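Local structure of putative acyl-[acyl-carrier-protein] desaturase DesA2 (Mycobacterium tuberculosis, 1ZA0) at residues A[154-159]-A[195-200]; A[162-167]-A[243-248]; A[210-215]-A[264-269]. The protein may act as a fatty-acid desaturase in mycobacterial lipid biosynthesis, a metalloprotein with a helix-bundle core expected to bind two iron ions in each subunit. One frame throughout, in Å; residues are numbered along the deposited sequence.

Helix 148-172 supplies one side of both contact 1 and contact 2. Its segment 154-159 meets helix 176-206 in contact 1 and carries Glu-159, a ligand of the manganese; further along, segment 162-167 turns a different face to the turn at 243-248 in contact 2, where the side chain of Phe-165 stays about 10 Å from the metal. The centres of these two contacts are about 17 Å apart. Contact 3, centred about 15 Å from the centre of contact 1, lies away from the metal but touches contact 1: CZ of Phe-157 packs on CG2 of Ile-215 at 4.0 Å. Contacts 2 and 3 do not touch, their nearest atoms being about 14 Å apart.

Contact 1. Residues A[154-159]-A[195-200]; sequences YMAFYE and FFANLV. With MN (manganese (II) ion), chain B.
Two helices of the metal-binding bundle, 148-172 and 176-206, meet here just beside the metal site, with Phe-196 of the second lying against Met-155, Ala-156 and Glu-159 of the first. The short segments run roughly antiparallel, at 145° with axes 8.2 Å apart. Such closeness suits Ala-156, whose small CB fits against the backbone of Ala-197, 4.0 Å from its CA, and also meets CG2 of Val-200. The Phe-196 ring fills the space nearer the metal. Over the centre of one face sits CB of Met-155, 3.8 Å from the ring centroid in a CH-pi contact. Bends at chi2 (-54°) and chi3 (-64°) carry the methionine along the same side of the ring to its outer rim, leaving CE 3.8 Å from Phe-196 CE2, while the sulfur stands farther above the face in a Met-aromatic contact. CG of Glu-159 approaches the ring obliquely at CD2, so the aliphatic part of this acid is packed while its carboxylate serves the metal. Both oxygens chelate the manganese, OE1 at 2.3 Å and OE2 at 2.4 Å from the ion; a water is a further ligand. Glu-107, Glu-189 and His-192 are the other protein ligands; by similarity, Glu-159 would bind one of two irons. Trp-103 NE1 donates a hydrogen bond to Glu-159 OE2 and, with the two metal bonds, would help orient the carboxylate. Trp-99 and Trp-103, both on helix 95-121, meet the Phe-196 ring edge-to-face, Leu-152 also touches it, and Trp-261, after helix 247-260, packs on Ala-156 and Val-200.

Contact 2. Residues A[162-167]-A[243-248]; sequences GAVFCR and GIFGKP
Where Phe-165 and Phe-245 come nearest, their CA atoms 5.6 Å apart, the helical segment 162-167 meets a turn that leaves one helix with a Schellman motif at Gly-243 and enters the next at the N-cap, Gly-246. The positive phi of Gly-243 (78°) is a conformation that glycine adopts easily. Between the two glycines, Ile-244 and Phe-245 deliver the side chains of the turn. CG2 of Ile-244 stands over the centre of the Phe-165 ring, 4.2 Å from its centroid and almost on the ring normal, a CH-pi contact made by the shorter branch of the isoleucine. The same methyl lies 3.8 Å from the backbone O of Phe-165. Phe-165 has its CG anti to the backbone N (chi1 -171°), which carries the ring across the side chain of Phe-245 and puts CD1 3.4 Å from its CB, a tight apolar approach. The two rings neither stack nor meet edge-to-face: their planes are inclined at 44° with centroids 6.0 Å apart. Val-164 completes the patch, its CG1 reaching the edge of the Phe-245 ring near CE1, 4.1 Å away. Beta-branched and aromatic residues suit this place because they fill a buried, apolar seam with few rotatable bonds. No hydrogen bond crosses between the segments, but Asn-168 ND2, further along helix 148-172, bonds to the backbone O of Ile-244. Ala-68 and Leu-72 of helix 63-77 also touch Phe-165, while Leu-250 and Leu-253 pack on Phe-245. This is the packing of an interhelical turn, Schellman motif followed by N-cap, against a core helix of the ferritin-like desaturase fold.

Contact 3. Residues A[210-215]-A[264-269]; sequences ETIAAI and AGEPSL
Side chains bridge Ile-212 and Ser-268 across a CA separation of 8.2 Å, and Ile-215 and Leu-269 across 8.1 Å, where segment 210-215 of helix 208-221 faces the irregular chain at 264-269 that follows helix 247-260. Within that chain the N of Leu-269 bonds back to the O of Glu-266, a turn that brings Glu-266, Ser-268 and Leu-269 to the same helix. Ile-212 is the main contributor from the helix and uses both of its branches. Its CD1 extends to the carboxylate of Glu-266, 3.6 Å from CD, the two side chains reaching toward one another. Its CG2 touches Glu-266 CG at 4.0 Å and Ser-268 OG at 3.8 Å. A bend at chi2 (62°) folds the glutamate, so that its methylene and its carboxylate both lie against the isoleucine. Ile-215, one turn on, sets its CG2 against CD2 of Leu-269 at 4.0 Å, the leucine roughly perpendicular to the isoleucine. That same leucine methyl lies 4.1 Å from the backbone O of Ile-212, and the other, CD1, is 4.3 Å from Ile-212 CG2; the forked end suits the groove between residues one turn apart. Leu-263 and Ile-258 pack on both Ile-215 and Leu-269, while Leu-204 of helix 176-206 touches Ile-212. Arg-208 makes a long, weak ion pair with Glu-266 OE1. With no hydrogen bond between them, the segments are joined by van der Waals packing, apolar between Leu-269 and Ile-215 but at Ile-212 set also against a carboxylate and a hydroxyl; Ser-268 is exposed and Glu-266 partly so.

Contact 1. Residues A[154-159]-A[195-200]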
loop_
_atom_site.group_PDB
_atom_site.type_symbol
_atom_site.label_atom_id
_atom_site.label_comp_id
_atom_site.label_asym_id
_atom_site.label_seq_id
_atom_site.Cartn_x
_atom_site.Cartn_y
_atom_site.Cartn_z
ATOM N N TYR A 154 -6.017 -5.502 -10.743
ATOM C CA TYR A 154 -5.287 -5.928 -9.562
ATOM C C TYR A 154 -4.688 -4.716 -8.823
ATOM O O TYR A 154 -4.868 -4.606 -7.634
ATOM C CB TYR A 154 -4.184 -6.929 -9.923
ATOM C CG TYR A 154 -3.311 -7.272 -8.743
ATOM C CD1 TYR A 154 -3.735 -8.209 -7.762
ATOM C CD2 TYR A 154 -2.129 -6.612 -8.544
ATOM C CE1 TYR A 154 -2.902 -8.493 -6.632
ATOM C CE2 TYR A 154 -1.321 -6.897 -7.441
ATOM C CZ TYR A 154 -1.718 -7.815 -6.505
ATOM O OH TYR A 154 -0.874 -8.043 -5.435
ATOM N N MET A 155 -3.975 -3.847 -9.529
ATOM C CA MET A 155 -3.365 -2.703 -8.939
ATOM C C MET A 155 -4.379 -1.726 -8.324
ATOM O O MET A 155 -4.106 -1.159 -7.259
ATOM C CB MET A 155 -2.507 -1.969 -9.938
ATOM C CG MET A 155 -1.254 -2.707 -10.354
ATOM S SD MET A 155 -0.204 -3.221 -8.980
ATOM C CE MET A 155 0.237 -1.536 -8.356
ATOM N N ALA A 156 -5.563 -1.591 -8.925
ATOM C CA ALA A 156 -6.546 -0.708 -8.346
ATOM C C ALA A 156 -7.017 -1.207 -6.991
ATOM O O ALA A 156 -7.152 -0.413 -6.023
ATOM C CB ALA A 156 -7.762 -0.515 -9.342
ATOM N N PHE A 157 -7.280 -2.500 -6.900
ATOM C CA PHE A 157 -7.721 -3.062 -5.654
ATOM C C PHE A 157 -6.600 -3.032 -4.595
ATOM O O PHE A 157 -6.852 -2.845 -3.427
ATOM C CB PHE A 157 -8.141 -4.499 -5.853
ATOM C CG PHE A 157 -9.529 -4.665 -6.311
ATOM C CD1 PHE A 157 -10.578 -4.434 -5.450
ATOM C CD2 PHE A 157 -9.805 -5.131 -7.622
ATOM C CE1 PHE A 157 -11.886 -4.604 -5.855
ATOM C CE2 PHE A 157 -11.155 -5.317 -8.047
ATOM C CZ PHE A 157 -12.181 -5.035 -7.166
ATOM N N TYR A 158 -5.393 -3.360 -5.036
ATOM C CA TYR A 158 -4.254 -3.502 -4.166
ATOM C C TYR A 158 -3.868 -2.124 -3.571
ATOM O O TYR A 158 -3.648 -2.019 -2.369
ATOM C CB TYR A 158 -3.069 -4.139 -4.935
ATOM C CG TYR A 158 -1.799 -4.289 -4.095
ATOM C CD1 TYR A 158 -1.666 -5.366 -3.231
ATOM C CD2 TYR A 158 -0.778 -3.353 -4.145
ATOM C CE1 TYR A 158 -0.524 -5.536 -2.442
ATOM C CE2 TYR A 158 0.384 -3.517 -3.349
ATOM C CZ TYR A 158 0.482 -4.605 -2.488
ATOM O OH TYR A 158 1.599 -4.826 -1.686
ATOM N N GLU A 159 -3.877 -1.077 -4.386
ATOM C CA GLU A 159 -3.730 0.264 -3.887
ATOM C C GLU A 159 -4.853 0.698 -2.970
ATOM O O GLU A 159 -4.609 1.400 -2.005
ATOM C CB GLU A 159 -3.518 1.281 -5.006
ATOM C CG GLU A 159 -2.238 1.034 -5.769
ATOM C CD GLU A 159 -1.032 1.496 -4.914
ATOM O OE1 GLU A 159 -1.259 1.910 -3.719
ATOM O OE2 GLU A 159 0.087 1.523 -5.403
ATOM N N PHE A 195 -5.359 6.852 -9.733
ATOM C CA PHE A 195 -4.677 6.694 -11.024
ATOM C C PHE A 195 -4.988 5.363 -11.652
ATOM O O PHE A 195 -5.539 5.327 -12.773
ATOM C CB PHE A 195 -3.162 6.901 -10.869
ATOM C CG PHE A 195 -2.446 7.335 -12.141
ATOM C CD1 PHE A 195 -1.691 8.487 -12.158
ATOM C CD2 PHE A 195 -2.475 6.562 -13.275
ATOM C CE1 PHE A 195 -0.976 8.869 -13.307
ATOM C CE2 PHE A 195 -1.790 6.953 -14.436
ATOM C CZ PHE A 195 -1.058 8.115 -14.453
ATOM N N PHE A 196 -4.723 4.249 -10.948
ATOM C CA PHE A 196 -5.039 2.947 -11.521
ATOM C C PHE A 196 -6.523 2.777 -11.760
ATOM O O PHE A 196 -6.958 2.173 -12.760
ATOM C CB PHE A 196 -4.493 1.766 -10.709
ATOM C CG PHE A 196 -2.983 1.666 -10.766
ATOM C CD1 PHE A 196 -2.340 1.326 -11.959
ATOM C CD2 PHE A 196 -2.220 1.938 -9.646
ATOM C CE1 PHE A 196 -0.952 1.237 -12.019
ATOM C CE2 PHE A 196 -0.823 1.851 -9.698
ATOM C CZ PHE A 196 -0.200 1.526 -10.896
ATOM N N ALA A 197 -7.320 3.248 -10.820
ATOM C CA ALA A 197 -8.758 3.054 -10.972
ATOM C C ALA A 197 -9.291 3.843 -12.189
ATOM O O ALA A 197 -10.263 3.444 -12.801
ATOM C CB ALA A 197 -9.483 3.481 -9.715
ATOM N N ASN A 198 -8.715 5.003 -12.477
ATOM C CA ASN A 198 -9.184 5.772 -13.625
ATOM C C ASN A 198 -8.855 4.987 -14.943
ATOM O O ASN A 198 -9.633 5.021 -15.901
ATOM C CB ASN A 198 -8.564 7.197 -13.620
ATOM C CG ASN A 198 -9.185 8.101 -12.574
ATOM O OD1 ASN A 198 -10.281 7.763 -12.053
ATOM N ND2 ASN A 198 -8.520 9.292 -12.267
ATOM N N LEU A 199 -7.733 4.260 -14.957
ATOM C CA LEU A 199 -7.324 3.495 -16.135
ATOM C C LEU A 199 -8.302 2.372 -16.308
ATOM O O LEU A 199 -8.703 2.056 -17.432
ATOM C CB LEU A 199 -5.903 2.973 -16.031
ATOM C CG LEU A 199 -4.780 3.964 -15.920
ATOM C CD1 LEU A 199 -3.369 3.329 -15.894
ATOM C CD2 LEU A 199 -4.869 4.879 -17.041
ATOM N N VAL A 200 -8.732 1.786 -15.203
ATOM C CA VAL A 200 -9.693 0.721 -15.209
ATOM C C VAL A 200 -11.073 1.197 -15.711
ATOM O O VAL A 200 -11.794 0.459 -16.434
ATOM C CB VAL A 200 -9.848 0.056 -13.856
ATOM C CG1 VAL A 200 -11.021 -0.898 -13.821
ATOM C CG2 VAL A 200 -8.567 -0.707 -13.448
HETATM MN MN MN B . 0.891 2.602 -3.449
HETATM O O HOH W 1 0.959 0.578 -2.674
#

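Contact 2. Residues A[162-167]-A[243-248]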
loop_
_atom_site.group_PDB
_atom_site.type_symbol
_atom_site.label_atom_id
_atom_site.label_comp_id
_atom_site.label_asym_id
_atom_site.label_seq_id
_atom_site.Cartn_x
_atom_site.Cartn_y
_atom_site.Cartn_z
ATOM N N GLY A 162 -3.983 -0.813 0.321
ATOM C CA GLY A 162 -2.956 0.082 0.858
ATOM C C GLY A 162 -3.529 1.315 1.509
ATOM O O GLY A 162 -3.086 1.709 2.595
ATOM N N ALA A 163 -4.485 1.955 0.838
ATOM C CA ALA A 163 -5.054 3.206 1.304
ATOM C C ALA A 163 -5.887 3.012 2.591
ATOM O O ALA A 163 -5.706 3.801 3.515
ATOM C CB ALA A 163 -5.875 3.856 0.223
ATOM N N VAL A 164 -6.695 1.952 2.651
ATOM C CA VAL A 164 -7.490 1.602 3.820
ATOM C C VAL A 164 -6.594 1.184 5.033
ATOM O O VAL A 164 -6.722 1.707 6.140
ATOM C CB VAL A 164 -8.469 0.499 3.468
ATOM C CG1 VAL A 164 -9.189 -0.032 4.691
ATOM C CG2 VAL A 164 -9.523 1.047 2.412
ATOM N N PHE A 165 -5.656 0.282 4.769
ATOM C CA PHE A 165 -4.637 -0.107 5.746
ATOM C C PHE A 165 -3.942 1.083 6.371
ATOM O O PHE A 165 -3.929 1.190 7.594
ATOM C CB PHE A 165 -3.653 -1.089 5.072
ATOM C CG PHE A 165 -2.666 -1.759 5.992
ATOM C CD1 PHE A 165 -2.747 -3.120 6.244
ATOM C CD2 PHE A 165 -1.590 -1.027 6.542
ATOM C CE1 PHE A 165 -1.791 -3.779 7.067
ATOM C CE2 PHE A 165 -0.625 -1.657 7.318
ATOM C CZ PHE A 165 -0.753 -3.056 7.610
ATOM N N CYS A 166 -3.397 2.015 5.558
ATOM C CA CYS A 166 -2.597 3.078 6.085
ATOM C C CYS A 166 -3.455 4.173 6.746
ATOM O O CYS A 166 -3.026 4.805 7.733
ATOM C CB CYS A 166 -1.707 3.696 5.003
ATOM S SG CYS A 166 -0.436 2.577 4.416
ATOM N N ARG A 167 -4.649 4.416 6.190
ATOM C CA ARG A 167 -5.596 5.289 6.844
ATOM C C ARG A 167 -5.965 4.782 8.272
ATOM O O ARG A 167 -5.938 5.583 9.243
ATOM C CB ARG A 167 -6.859 5.490 5.989
ATOM C CG ARG A 167 -7.838 6.453 6.674
ATOM N N GLY A 243 -8.480 -3.948 14.140
ATOM C CA GLY A 243 -9.336 -3.307 13.156
ATOM C C GLY A 243 -8.534 -2.497 12.113
ATOM O O GLY A 243 -9.119 -1.706 11.383
ATOM N N ILE A 244 -7.213 -2.661 12.037
ATOM C CA ILE A 244 -6.464 -1.936 10.993
ATOM C C ILE A 244 -6.759 -2.581 9.633
ATOM O O ILE A 244 -7.104 -1.901 8.679
ATOM C CB ILE A 244 -4.958 -1.935 11.347
ATOM C CG1 ILE A 244 -4.752 -1.085 12.629
ATOM C CG2 ILE A 244 -4.054 -1.555 10.188
ATOM C CD1 ILE A 244 -3.443 -1.427 13.358
ATOM N N PHE A 245 -6.526 -3.872 9.518
ATOM C CA PHE A 245 -6.852 -4.528 8.272
ATOM C C PHE A 245 -7.061 -5.981 8.501
ATOM O O PHE A 245 -6.295 -6.650 9.183
ATOM C CB PHE A 245 -5.782 -4.303 7.217
ATOM C CG PHE A 245 -6.261 -4.490 5.809
ATOM C CD1 PHE A 245 -6.855 -3.435 5.106
ATOM C CD2 PHE A 245 -6.164 -5.727 5.188
ATOM C CE1 PHE A 245 -7.296 -3.597 3.804
ATOM C CE2 PHE A 245 -6.601 -5.878 3.832
ATOM C CZ PHE A 245 -7.163 -4.814 3.161
ATOM N N GLY A 246 -8.120 -6.486 7.886
ATOM C CA GLY A 246 -8.455 -7.912 7.940
ATOM C C GLY A 246 -9.560 -8.260 6.969
ATOM O O GLY A 246 -9.919 -7.441 6.107
ATOM N N LYS A 247 -10.134 -9.458 7.137
ATOM C CA LYS A 247 -11.064 -10.004 6.131
ATOM C C LYS A 247 -12.291 -9.104 6.028
ATOM O O LYS A 247 -12.775 -8.918 4.947
ATOM C CB LYS A 247 -11.444 -11.491 6.422
ATOM C CG LYS A 247 -10.427 -12.522 5.884
ATOM N N PRO A 248 -12.806 -8.564 7.136
ATOM C CA PRO A 248 -13.941 -7.644 7.077
ATOM C C PRO A 248 -13.634 -6.309 6.368
ATOM O O PRO A 248 -14.488 -5.802 5.672
ATOM C CB PRO A 248 -14.267 -7.372 8.565
ATOM C CG PRO A 248 -13.627 -8.443 9.326
ATOM C CD PRO A 248 -12.407 -8.816 8.532
#

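Contact 3. Residues A[210-215]-A[264-269]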
loop_
_atom_site.group_PDB
_atom_site.type_symbol
_atom_site.label_atom_id
_atom_site.label_comp_id
_atom_site.label_asym_id
_atom_site.label_seq_id
_atom_site.Cartn_x
_atom_site.Cartn_y
_atom_site.Cartn_z
ATOM N N GLU A 210 -14.299 -8.049 -20.683
ATOM C CA GLU A 210 -12.955 -8.402 -20.245
ATOM C C GLU A 210 -12.695 -7.806 -18.846
ATOM O O GLU A 210 -12.317 -8.530 -17.919
ATOM C CB GLU A 210 -11.932 -7.840 -21.255
ATOM C CG GLU A 210 -10.601 -8.567 -21.277
ATOM C CD GLU A 210 -9.543 -7.811 -22.041
ATOM O OE1 GLU A 210 -8.339 -8.015 -21.738
ATOM O OE2 GLU A 210 -9.904 -6.977 -22.930
ATOM N N THR A 211 -12.940 -6.493 -18.724
ATOM C CA THR A 211 -12.709 -5.747 -17.486
ATOM C C THR A 211 -13.589 -6.269 -16.354
ATOM O O THR A 211 -13.111 -6.571 -15.278
ATOM C CB THR A 211 -12.839 -4.247 -17.763
ATOM O OG1 THR A 211 -11.957 -3.892 -18.850
ATOM C CG2 THR A 211 -12.297 -3.408 -16.581
ATOM N N ILE A 212 -14.859 -6.509 -16.639
ATOM C CA ILE A 212 -15.768 -7.085 -15.675
ATOM C C ILE A 212 -15.304 -8.461 -15.192
ATOM O O ILE A 212 -15.344 -8.733 -13.973
ATOM C CB ILE A 212 -17.258 -7.087 -16.195
ATOM C CG1 ILE A 212 -17.767 -5.634 -16.307
ATOM C CG2 ILE A 212 -18.180 -7.871 -15.271
ATOM C CD1 ILE A 212 -19.159 -5.450 -16.925
ATOM N N ALA A 213 -14.874 -9.306 -16.121
ATOM C CA ALA A 213 -14.378 -10.623 -15.767
ATOM C C ALA A 213 -13.138 -10.530 -14.896
ATOM O O ALA A 213 -12.999 -11.300 -13.999
ATOM C CB ALA A 213 -14.046 -11.445 -17.042
ATOM N N ALA A 214 -12.252 -9.604 -15.220
ATOM C CA ALA A 214 -11.071 -9.369 -14.418
ATOM C C ALA A 214 -11.471 -8.907 -13.000
ATOM O O ALA A 214 -10.929 -9.394 -12.023
ATOM C CB ALA A 214 -10.163 -8.407 -15.099
ATOM N N ILE A 215 -12.476 -8.051 -12.879
ATOM C CA ILE A 215 -12.883 -7.557 -11.578
ATOM C C ILE A 215 -13.491 -8.677 -10.775
ATOM O O ILE A 215 -13.213 -8.825 -9.556
ATOM C CB ILE A 215 -13.855 -6.336 -11.727
ATOM C CG1 ILE A 215 -13.125 -5.151 -12.353
ATOM C CG2 ILE A 215 -14.471 -6.002 -10.360
ATOM C CD1 ILE A 215 -14.039 -4.019 -12.867
ATOM N N ALA A 264 -22.274 -1.917 -9.109
ATOM C CA ALA A 264 -22.847 -2.568 -7.922
ATOM C C ALA A 264 -23.955 -3.571 -8.258
ATOM O O ALA A 264 -24.072 -4.578 -7.579
ATOM C CB ALA A 264 -23.362 -1.536 -6.871
ATOM N N GLY A 265 -24.715 -3.315 -9.318
ATOM C CA GLY A 265 -25.789 -4.204 -9.735
ATOM C C GLY A 265 -25.455 -5.077 -10.920
ATOM O O GLY A 265 -26.306 -5.740 -11.486
ATOM N N GLU A 266 -24.216 -5.030 -11.362
ATOM C CA GLU A 266 -23.733 -5.948 -12.377
ATOM C C GLU A 266 -23.929 -7.391 -11.923
ATOM O O GLU A 266 -23.489 -7.746 -10.829
ATOM C CB GLU A 266 -22.258 -5.669 -12.623
ATOM C CG GLU A 266 -21.609 -6.446 -13.731
ATOM C CD GLU A 266 -22.234 -6.157 -15.095
ATOM O OE1 GLU A 266 -22.679 -4.991 -15.374
ATOM O OE2 GLU A 266 -22.264 -7.120 -15.873
ATOM N N PRO A 267 -24.656 -8.219 -12.702
ATOM C CA PRO A 267 -25.034 -9.566 -12.230
ATOM C C PRO A 267 -23.885 -10.442 -11.669
ATOM O O PRO A 267 -24.038 -10.974 -10.594
ATOM C CB PRO A 267 -25.687 -10.229 -13.479
ATOM C CG PRO A 267 -26.179 -9.087 -14.323
ATOM C CD PRO A 267 -25.204 -7.935 -14.049
ATOM N N SER A 268 -22.777 -10.571 -12.366
ATOM C CA SER A 268 -21.656 -11.428 -11.914
ATOM C C SER A 268 -20.787 -10.868 -10.751
ATOM O O SER A 268 -19.758 -11.461 -10.375
ATOM C CB SER A 268 -20.744 -11.710 -13.093
ATOM O OG SER A 268 -19.900 -10.600 -13.348
ATOM N N LEU A 269 -21.175 -9.712 -10.210
ATOM C CA LEU A 269 -20.419 -9.049 -9.137
ATOM C C LEU A 269 -21.273 -8.730 -7.919
ATOM O O LEU A 269 -20.737 -8.295 -6.921
ATOM C CB LEU A 269 -19.819 -7.723 -9.639
ATOM C CG LEU A 269 -18.876 -7.750 -10.849
ATOM C CD1 LEU A 269 -18.555 -6.324 -11.277
ATOM C CD2 LEU A 269 -17.604 -8.554 -10.555
#